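Local structure of Co-type Nitrile Hydratase beta subunit (Pseudomonas putida, 3QYH) at residues A129-G134 against H184-S189. The protein forms, with its alpha partner, the cobalt-type nitrile hydratase, an enzyme that probably hydrates nitriles to the corresponding amides. Sequence-based numbering, arbitrary orientation.
Sequences ARFAVG and HVYTVS
Tyr186 reaches from its strand to the loop 129-134 and meets it with both hydroxyl and ring, a compact example of how one tyrosine can serve a loop in two ways. Phe131 N gives a weak hydrogen bond of 3.3 Å to Tyr186 OH, whose stronger polar partner is Asp213. The two aromatic side chains cross at about a right angle in an offset edge-to-face pair, planes at 73°, with the edge of Phe131 turned to the face of Tyr186 and Phe131 CD2 lying 3.8 Å from Tyr186 CE1. Beside them, Ala129 CB sits almost exactly over the centre of the His184 imidazole, 3.5 Å from the ring centroid, in a CH-pi contact. With CG anti to the carbonyl carbon (chi1 -76°), the imidazole lies against the methyl, and chi2 of -105° turns one face toward it. In the second shell, His184 ND1 is hydrogen-bonded to Asp164. A serine here would probably leave Ala129 CB without the flat surface it rests on and Asp164 without its imidazole partner. Asp213 OD2 is hydrogen-bonded to Tyr186 OH, while Asp213 OD1 forms a salt bridge with Arg130 NE. Phe131 CZ lies over the centre of one face of the Arg130 guanidinium. The loop, which leads into strand 136-139, thus packs beside strand 183-191 in the SH3-like C-terminal region, with Phe131 also touching Val137 and strand 216-218.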
loop_
_atom_site.group_PDB
_atom_site.type_symbol
_atom_site.label_atom_id
_atom_site.label_comp_id
_atom_site.label_asym_id
_atom_site.label_seq_id
_atom_site.Cartn_x
_atom_site.Cartn_y
_atom_site.Cartn_z
ATOM N N ALA B 129 -25.210 4.732 -3.404
ATOM C CA ALA B 129 -24.297 5.472 -4.256
ATOM C C ALA B 129 -25.010 6.699 -4.819
ATOM O O ALA B 129 -26.095 6.578 -5.385
ATOM C CB ALA B 129 -23.799 4.585 -5.385
ATOM N N ARG B 130 -24.413 7.878 -4.645
ATOM C CA ARG B 130 -24.960 9.100 -5.234
ATOM C C ARG B 130 -24.432 9.328 -6.639
ATOM O O ARG B 130 -24.998 10.114 -7.385
ATOM C CB ARG B 130 -24.606 10.319 -4.379
ATOM C CG ARG B 130 -25.324 10.394 -3.061
ATOM C CD ARG B 130 -24.996 11.741 -2.404
ATOM N NE ARG B 130 -23.588 11.813 -2.025
ATOM C CZ ARG B 130 -22.907 12.941 -1.831
ATOM N NH1 ARG B 130 -23.486 14.128 -2.015
ATOM N NH2 ARG B 130 -21.634 12.881 -1.468
ATOM N N PHE B 131 -23.337 8.664 -7.002
ATOM C CA PHE B 131 -22.696 8.931 -8.281
ATOM C C PHE B 131 -22.602 7.700 -9.200
ATOM O O PHE B 131 -22.542 6.560 -8.750
ATOM C CB PHE B 131 -21.308 9.554 -8.053
ATOM C CG PHE B 131 -21.322 10.689 -7.068
ATOM C CD1 PHE B 131 -21.842 11.919 -7.418
ATOM C CD2 PHE B 131 -20.858 10.508 -5.780
ATOM C CE1 PHE B 131 -21.888 12.954 -6.495
ATOM C CE2 PHE B 131 -20.895 11.552 -4.857
ATOM C CZ PHE B 131 -21.414 12.772 -5.225
ATOM N N ALA B 132 -22.564 7.952 -10.496
ATOM C CA ALA B 132 -22.438 6.890 -11.473
ATOM C C ALA B 132 -21.169 7.146 -12.248
ATOM O O ALA B 132 -20.708 8.289 -12.316
ATOM C CB ALA B 132 -23.634 6.904 -12.407
ATOM N N VAL B 133 -20.591 6.111 -12.857
ATOM C CA VAL B 133 -19.411 6.394 -13.649
ATOM C C VAL B 133 -19.767 7.355 -14.782
ATOM O O VAL B 133 -20.865 7.288 -15.336
ATOM C CB VAL B 133 -18.596 5.126 -14.113
ATOM C CG1 VAL B 133 -18.946 3.888 -13.317
ATOM C CG2 VAL B 133 -18.578 4.940 -15.601
ATOM N N GLY B 134 -18.849 8.270 -15.087
ATOM C CA GLY B 134 -19.121 9.365 -16.005
ATOM C C GLY B 134 -19.498 10.676 -15.310
ATOM O O GLY B 134 -19.354 11.758 -15.888
ATOM N N HIS B 184 -20.111 3.891 -0.531
ATOM C CA HIS B 184 -19.405 3.608 -1.758
ATOM C C HIS B 184 -18.039 4.284 -1.854
ATOM O O HIS B 184 -17.824 5.396 -1.333
ATOM C CB HIS B 184 -20.265 3.979 -2.966
ATOM C CG HIS B 184 -21.351 2.988 -3.247
ATOM N ND1 HIS B 184 -21.283 2.084 -4.283
ATOM C CD2 HIS B 184 -22.509 2.730 -2.593
ATOM C CE1 HIS B 184 -22.374 1.335 -4.281
ATOM N NE2 HIS B 184 -23.128 1.700 -3.262
ATOM N N VAL B 185 -17.126 3.593 -2.531
ATOM C CA VAL B 185 -15.813 4.130 -2.867
ATOM C C VAL B 185 -15.706 4.146 -4.379
ATOM O O VAL B 185 -16.063 3.160 -5.047
ATOM C CB VAL B 185 -14.688 3.249 -2.274
ATOM C CG1 VAL B 185 -13.332 3.658 -2.833
ATOM C CG2 VAL B 185 -14.703 3.327 -0.748
ATOM N N TYR B 186 -15.245 5.258 -4.934
ATOM C CA TYR B 186 -15.125 5.389 -6.380
ATOM C C TYR B 186 -13.675 5.665 -6.725
ATOM O O TYR B 186 -12.974 6.343 -5.968
ATOM C CB TYR B 186 -15.955 6.577 -6.887
ATOM C CG TYR B 186 -17.399 6.629 -6.408
ATOM C CD1 TYR B 186 -17.745 7.268 -5.219
ATOM C CD2 TYR B 186 -18.424 6.059 -7.168
ATOM C CE1 TYR B 186 -19.061 7.315 -4.790
ATOM C CE2 TYR B 186 -19.742 6.111 -6.749
ATOM C CZ TYR B 186 -20.058 6.736 -5.572
ATOM O OH TYR B 186 -21.356 6.794 -5.137
ATOM N N THR B 187 -13.212 5.172 -7.866
ATOM C CA THR B 187 -12.011 5.763 -8.459
ATOM C C THR B 187 -12.403 7.009 -9.250
ATOM O O THR B 187 -13.302 6.959 -10.101
ATOM C CB THR B 187 -11.252 4.807 -9.390
ATOM O OG1 THR B 187 -10.821 3.666 -8.647
ATOM C CG2 THR B 187 -10.002 5.510 -9.966
ATOM N N VAL B 188 -11.737 8.123 -8.957
ATOM C CA VAL B 188 -12.032 9.382 -9.621
ATOM C C VAL B 188 -10.816 9.810 -10.410
ATOM O O VAL B 188 -9.712 9.786 -9.882
ATOM C CB VAL B 188 -12.377 10.474 -8.615
ATOM C CG1 VAL B 188 -12.591 11.816 -9.336
ATOM C CG2 VAL B 188 -13.601 10.084 -7.791
ATOM N N SER B 189 -11.012 10.205 -11.671
ATOM C CA SER B 189 -9.899 10.562 -12.546
ATOM C C SER B 189 -9.777 12.095 -12.660
ATOM O O SER B 189 -10.753 12.788 -12.925
ATOM C CB SER B 189 -10.087 9.934 -13.935
ATOM O OG SER B 189 -9.070 10.313 -14.823
#